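Local coordinates for protein putative mannose-6-phosphate isomerase YvyI (Bacillus subtilis, PDB 1QWR) that probably interconverts D-mannose 6-phosphate and D-fructose 6-phosphate as a zinc-dependent isomerase of carbohydrate metabolism, at residues L11-L25 with Y31-I44. Sequence-based numbering, arbitrary orientation.
Sequences LTPVFKEKIWGGTAL and YSIPSESTGECWAI. With SO4 (sulfate ion), chain C; ACT (acetate ion), chain F.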
loop_
_atom_site.group_PDB
_atom_site.type_symbol
_atom_site.label_atom_id
_atom_site.label_comp_id
_atom_site.label_asym_id
_atom_site.label_seq_id
_atom_site.Cartn_x
_atom_site.Cartn_y
_atom_site.Cartn_z
ATOM N N LEU A 11 11.756 -8.962 4.262
ATOM C CA LEU A 11 12.235 -7.793 3.544
ATOM C C LEU A 11 12.632 -6.660 4.470
ATOM O O LEU A 11 11.949 -6.366 5.439
ATOM C CB LEU A 11 11.150 -7.297 2.574
ATOM C CG LEU A 11 10.814 -8.438 1.606
ATOM C CD1 LEU A 11 9.595 -8.130 0.790
ATOM C CD2 LEU A 11 12.046 -8.678 0.721
ATOM N N THR A 12 13.743 -6.019 4.145
ATOM C CA THR A 12 14.222 -4.892 4.935
ATOM C C THR A 12 13.568 -3.649 4.381
ATOM O O THR A 12 13.650 -3.383 3.186
ATOM C CB THR A 12 15.727 -4.729 4.805
ATOM O OG1 THR A 12 16.364 -5.868 5.383
ATOM C CG2 THR A 12 16.187 -3.440 5.526
ATOM N N PRO A 13 12.925 -2.857 5.245
ATOM C CA PRO A 13 12.248 -1.628 4.817
ATOM C C PRO A 13 13.118 -0.494 4.255
ATOM O O PRO A 13 14.271 -0.303 4.649
ATOM C CB PRO A 13 11.482 -1.202 6.068
ATOM C CG PRO A 13 12.299 -1.744 7.199
ATOM C CD PRO A 13 12.772 -3.090 6.691
ATOM N N VAL A 14 12.516 0.252 3.338
ATOM C CA VAL A 14 13.113 1.408 2.678
ATOM C C VAL A 14 12.249 2.578 3.146
ATOM O O VAL A 14 11.043 2.400 3.321
ATOM C CB VAL A 14 12.968 1.278 1.148
ATOM C CG1 VAL A 14 13.412 2.557 0.453
ATOM C CG2 VAL A 14 13.792 0.092 0.666
ATOM N N PHE A 15 12.827 3.763 3.342
ATOM C CA PHE A 15 12.026 4.893 3.808
ATOM C C PHE A 15 12.080 6.117 2.907
ATOM O O PHE A 15 13.077 6.354 2.226
ATOM C CB PHE A 15 12.445 5.280 5.232
ATOM C CG PHE A 15 12.209 4.189 6.245
ATOM C CD1 PHE A 15 10.950 3.998 6.810
ATOM C CD2 PHE A 15 13.232 3.320 6.585
ATOM C CE1 PHE A 15 10.712 2.934 7.707
ATOM C CE2 PHE A 15 13.013 2.263 7.468
ATOM C CZ PHE A 15 11.748 2.067 8.031
ATOM N N LYS A 16 11.005 6.901 2.919
ATOM C CA LYS A 16 10.941 8.109 2.111
ATOM C C LYS A 16 10.479 9.308 2.925
ATOM O O LYS A 16 9.423 9.269 3.546
ATOM C CB LYS A 16 9.963 7.946 0.939
ATOM C CG LYS A 16 10.300 6.837 -0.035
ATOM C CD LYS A 16 11.627 7.092 -0.748
ATOM C CE LYS A 16 11.842 6.080 -1.866
ATOM N NZ LYS A 16 13.237 6.140 -2.391
ATOM N N GLU A 17 11.265 10.378 2.905
ATOM C CA GLU A 17 10.879 11.608 3.597
ATOM C C GLU A 17 9.730 12.291 2.848
ATOM O O GLU A 17 9.651 12.227 1.622
ATOM C CB GLU A 17 12.066 12.573 3.660
ATOM C CG GLU A 17 13.153 12.143 4.599
ATOM C CD GLU A 17 14.368 13.054 4.529
ATOM O OE1 GLU A 17 14.197 14.294 4.555
ATOM O OE2 GLU A 17 15.494 12.523 4.451
ATOM N N LYS A 18 8.846 12.946 3.591
ATOM C CA LYS A 18 7.706 13.643 3.006
ATOM C C LYS A 18 7.416 14.867 3.857
ATOM O O LYS A 18 7.535 14.815 5.087
ATOM C CB LYS A 18 6.473 12.743 3.001
ATOM C CG LYS A 18 6.525 11.594 1.997
ATOM C CD LYS A 18 6.245 12.096 0.575
ATOM C CE LYS A 18 6.289 10.943 -0.433
ATOM N NZ LYS A 18 5.880 11.351 -1.810
ATOM N N ILE A 19 7.018 15.961 3.220
ATOM C CA ILE A 19 6.725 17.149 4.004
ATOM C C ILE A 19 5.587 16.855 4.968
ATOM O O ILE A 19 5.502 17.476 6.024
ATOM C CB ILE A 19 6.347 18.360 3.105
ATOM C CG1 ILE A 19 5.020 18.111 2.376
ATOM C CG2 ILE A 19 7.452 18.605 2.102
ATOM C CD1 ILE A 19 4.527 19.346 1.570
ATOM N N TRP A 20 4.720 15.897 4.621
ATOM C CA TRP A 20 3.588 15.554 5.470
ATOM C C TRP A 20 3.888 14.382 6.417
ATOM O O TRP A 20 3.009 13.907 7.144
ATOM C CB TRP A 20 2.360 15.219 4.611
ATOM C CG TRP A 20 2.621 14.252 3.472
ATOM C CD1 TRP A 20 2.837 14.568 2.155
ATOM C CD2 TRP A 20 2.680 12.815 3.554
ATOM N NE1 TRP A 20 3.024 13.418 1.415
ATOM C CE2 TRP A 20 2.929 12.331 2.247
ATOM C CE3 TRP A 20 2.545 11.894 4.605
ATOM C CZ2 TRP A 20 3.044 10.957 1.961
ATOM C CZ3 TRP A 20 2.660 10.534 4.325
ATOM C CH2 TRP A 20 2.907 10.080 3.011
ATOM N N GLY A 21 5.134 13.934 6.403
ATOM C CA GLY A 21 5.527 12.820 7.250
ATOM C C GLY A 21 5.843 13.199 8.688
ATOM O O GLY A 21 5.897 14.383 9.046
ATOM N N GLY A 22 6.049 12.180 9.515
ATOM C CA GLY A 22 6.356 12.399 10.919
ATOM C C GLY A 22 7.337 11.368 11.448
ATOM O O GLY A 22 8.262 10.975 10.744
ATOM N N THR A 23 7.121 10.923 12.690
ATOM C CA THR A 23 7.998 9.936 13.326
ATOM C C THR A 23 7.213 8.704 13.777
ATOM O O THR A 23 7.768 7.842 14.447
ATOM C CB THR A 23 8.732 10.526 14.600
ATOM O OG1 THR A 23 7.759 10.925 15.569
ATOM C CG2 THR A 23 9.587 11.736 14.243
ATOM N N ALA A 24 5.937 8.604 13.412
ATOM C CA ALA A 24 5.133 7.459 13.840
ATOM C C ALA A 24 5.730 6.104 13.447
ATOM O O ALA A 24 5.513 5.104 14.140
ATOM C CB ALA A 24 3.694 7.580 13.305
ATOM N N LEU A 25 6.478 6.061 12.349
ATOM C CA LEU A 25 7.070 4.788 11.917
ATOM C C LEU A 25 8.112 4.339 12.935
ATOM O O LEU A 25 8.329 3.142 13.146
ATOM C CB LEU A 25 7.693 4.931 10.520
ATOM C CG LEU A 25 6.619 5.054 9.431
ATOM C CD1 LEU A 25 7.215 5.548 8.110
ATOM C CD2 LEU A 25 5.983 3.659 9.231
ATOM N N TYR A 31 11.031 1.455 13.926
ATOM C CA TYR A 31 11.939 1.646 12.796
ATOM C C TYR A 31 12.927 2.802 12.961
ATOM O O TYR A 31 12.631 3.815 13.592
ATOM C CB TYR A 31 11.155 1.943 11.513
ATOM C CG TYR A 31 10.239 0.851 11.022
ATOM C CD1 TYR A 31 10.610 -0.498 11.096
ATOM C CD2 TYR A 31 9.028 1.172 10.399
ATOM C CE1 TYR A 31 9.796 -1.499 10.548
ATOM C CE2 TYR A 31 8.221 0.187 9.860
ATOM C CZ TYR A 31 8.610 -1.142 9.933
ATOM O OH TYR A 31 7.806 -2.099 9.363
ATOM N N SER A 32 14.095 2.647 12.349
ATOM C CA SER A 32 15.104 3.700 12.341
ATOM C C SER A 32 14.778 4.462 11.088
ATOM O O SER A 32 14.923 3.924 9.996
ATOM C CB SER A 32 16.510 3.116 12.213
ATOM O OG SER A 32 16.887 2.501 13.417
ATOM N N ILE A 33 14.343 5.709 11.219
ATOM C CA ILE A 33 13.972 6.477 10.049
ATOM C C ILE A 33 14.995 7.560 9.690
ATOM O O ILE A 33 15.725 8.040 10.552
ATOM C CB ILE A 33 12.576 7.087 10.240
ATOM C CG1 ILE A 33 12.550 7.993 11.475
ATOM C CG2 ILE A 33 11.539 5.955 10.420
ATOM C CD1 ILE A 33 11.122 8.488 11.842
ATOM N N PRO A 34 15.026 7.977 8.410
ATOM C CA PRO A 34 15.934 8.988 7.847
ATOM C C PRO A 34 15.779 10.402 8.368
ATOM O O PRO A 34 16.763 11.146 8.433
ATOM C CB PRO A 34 15.646 8.927 6.342
ATOM C CG PRO A 34 14.891 7.607 6.165
ATOM C CD PRO A 34 14.062 7.549 7.382
ATOM N N SER A 35 14.550 10.795 8.684
ATOM C CA SER A 35 14.304 12.136 9.192
ATOM C C SER A 35 13.119 12.149 10.139
ATOM O O SER A 35 12.454 11.123 10.336
ATOM C CB SER A 35 14.073 13.123 8.033
ATOM O OG SER A 35 12.713 13.217 7.660
ATOM N N GLU A 36 12.871 13.300 10.753
ATOM C CA GLU A 36 11.739 13.422 11.663
ATOM C C GLU A 36 10.467 13.726 10.864
ATOM O O GLU A 36 9.404 13.974 11.438
ATOM C CB GLU A 36 12.008 14.504 12.715
ATOM C CG GLU A 36 13.318 14.274 13.454
ATOM C CD GLU A 36 13.366 12.934 14.175
ATOM O OE1 GLU A 36 12.694 12.795 15.215
ATOM O OE2 GLU A 36 14.070 12.013 13.698
ATOM N N SER A 37 10.590 13.707 9.535
ATOM C CA SER A 37 9.448 13.910 8.638
ATOM C C SER A 37 9.455 12.750 7.652
ATOM O O SER A 37 9.644 12.946 6.464
ATOM C CB SER A 37 9.563 15.224 7.851
ATOM O OG SER A 37 9.214 16.328 8.659
ATOM N N THR A 38 9.277 11.531 8.159
ATOM C CA THR A 38 9.279 10.352 7.291
ATOM C C THR A 38 7.821 9.959 7.041
ATOM O O THR A 38 7.105 9.584 7.962
ATOM C CB THR A 38 10.063 9.191 7.965
ATOM O OG1 THR A 38 11.438 9.592 8.135
ATOM C CG2 THR A 38 10.010 7.911 7.108
ATOM N N GLY A 39 7.382 10.064 5.789
ATOM C CA GLY A 39 6.008 9.734 5.482
ATOM C C GLY A 39 5.764 8.326 4.987
ATOM O O GLY A 39 4.684 7.775 5.215
ATOM N N GLU A 40 6.747 7.721 4.331
ATOM C CA GLU A 40 6.498 6.384 3.787
ATOM C C GLU A 40 7.544 5.324 4.091
ATOM O O GLU A 40 8.743 5.593 4.116
ATOM C CB GLU A 40 6.332 6.454 2.256
ATOM C CG GLU A 40 5.426 7.599 1.741
ATOM C CD GLU A 40 5.076 7.496 0.245
ATOM O OE1 GLU A 40 5.783 6.793 -0.513
ATOM O OE2 GLU A 40 4.083 8.144 -0.181
ATOM N N CYS A 41 7.051 4.119 4.349
ATOM C CA CYS A 41 7.898 2.959 4.519
ATOM C C CYS A 41 7.515 2.075 3.317
ATOM O O CYS A 41 6.379 1.611 3.243
ATOM C CB CYS A 41 7.564 2.196 5.797
ATOM S SG CYS A 41 8.423 0.590 5.905
ATOM N N TRP A 42 8.432 1.903 2.362
ATOM C CA TRP A 42 8.220 1.033 1.206
ATOM C C TRP A 42 8.622 -0.325 1.802
ATOM O O TRP A 42 9.808 -0.670 1.911
ATOM C CB TRP A 42 9.134 1.487 0.054
ATOM C CG TRP A 42 8.655 2.807 -0.538
ATOM C CD1 TRP A 42 7.901 3.766 0.083
ATOM C CD2 TRP A 42 8.905 3.295 -1.869
ATOM N NE1 TRP A 42 7.662 4.822 -0.783
ATOM C CE2 TRP A 42 8.269 4.552 -1.985
ATOM C CE3 TRP A 42 9.606 2.786 -2.968
ATOM C CZ2 TRP A 42 8.311 5.307 -3.164
ATOM C CZ3 TRP A 42 9.648 3.536 -4.144
ATOM C CH2 TRP A 42 9.004 4.782 -4.226
ATOM N N ALA A 43 7.590 -1.064 2.211
ATOM C CA ALA A 43 7.695 -2.333 2.946
ATOM C C ALA A 43 7.928 -3.599 2.129
ATOM O O ALA A 43 8.772 -4.423 2.473
ATOM C CB ALA A 43 6.428 -2.470 3.819
ATOM N N ILE A 44 7.143 -3.787 1.087
ATOM C CA ILE A 44 7.398 -4.906 0.172
ATOM C C ILE A 44 7.485 -4.135 -1.150
ATOM O O ILE A 44 6.486 -3.675 -1.696
ATOM C CB ILE A 44 6.265 -5.938 0.135
ATOM C CG1 ILE A 44 6.150 -6.642 1.510
ATOM C CG2 ILE A 44 6.581 -7.010 -0.930
ATOM C CD1 ILE A 44 5.020 -6.094 2.431
HETATM S S SO4 C . 2.082 12.814 -2.052
HETATM O O1 SO4 C . 1.247 13.956 -1.601
HETATM O O2 SO4 C . 3.383 12.843 -1.377
HETATM O O3 SO4 C . 2.260 12.861 -3.512
HETATM O O4 SO4 C . 1.388 11.561 -1.696
HETATM C C ACT F . 16.409 6.554 14.948
HETATM O O ACT F . 17.217 5.585 14.911
HETATM O OXT ACT F . 15.666 6.892 13.980
HETATM C CH3 ACT F . 16.144 7.188 16.307
HETATM O O HOH W 1 10.195 -4.167 4.795
HETATM O O HOH W 2 4.621 8.637 -2.781
HETATM O O HOH W 3 7.235 17.957 8.118
HETATM O O HOH W 4 7.206 8.189 10.479
#
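Lys16 O takes two backbone N-H groups from the facing strand: a straight bond from Glu40 N at 3.2 Å, in the carbonyl plane, and a weak, bent one from Gly39 N at 3.1 Å. This is a classic beta bulge in an antiparallel pair. Past it, Gly21 and Gly39 pass with their CA atoms 3.6 Å apart, where a CB on either would clash.

On the face bearing Lys16, Glu40 and Trp42, the lysine bends at chi2 (-64°) and lies over the indole. Its CG sits above the pyrrole side, CE is 3.7 Å from the centroid of the six-membered ring, and NZ makes a cation-pi contact there while bonding to Lys49 O. Trp42 NE1 points in its ring plane at the anti lone pair of Glu40 OE1, 2.7 Å away, and Lys88 NZ makes a salt bridge to the same oxygen. With an alanine here instead of Trp42, the Lys16 chain would probably lose the face it lies on, and Glu40 OE1 its indole N-H, leaving Lys88 to hold it. Water 2 links Glu40 OE2 to Lys18 NZ; Lys18 NZ and Trp20 NE1, each at 2.9 Å, both donate to O2 of a sulfate also held by Arg196, the probable active-site arginine, consistent with a substrate-phosphate site.

On the other face, Phe15 turns its edge to the face of Tyr31, centroids 5.3 Å apart, with Ile33 CG2 over one face of the Phe15 ring and Cys41 SG oblique to it.

Within this cupin-type catalytic domain, strand 38-44 runs between strands 9-17 and 85-92, the Glu40 side chain lies about 7 Å from the zinc ion, and helix 24-29 joins the two segments, Ala24 N bonding Asp91 OD2.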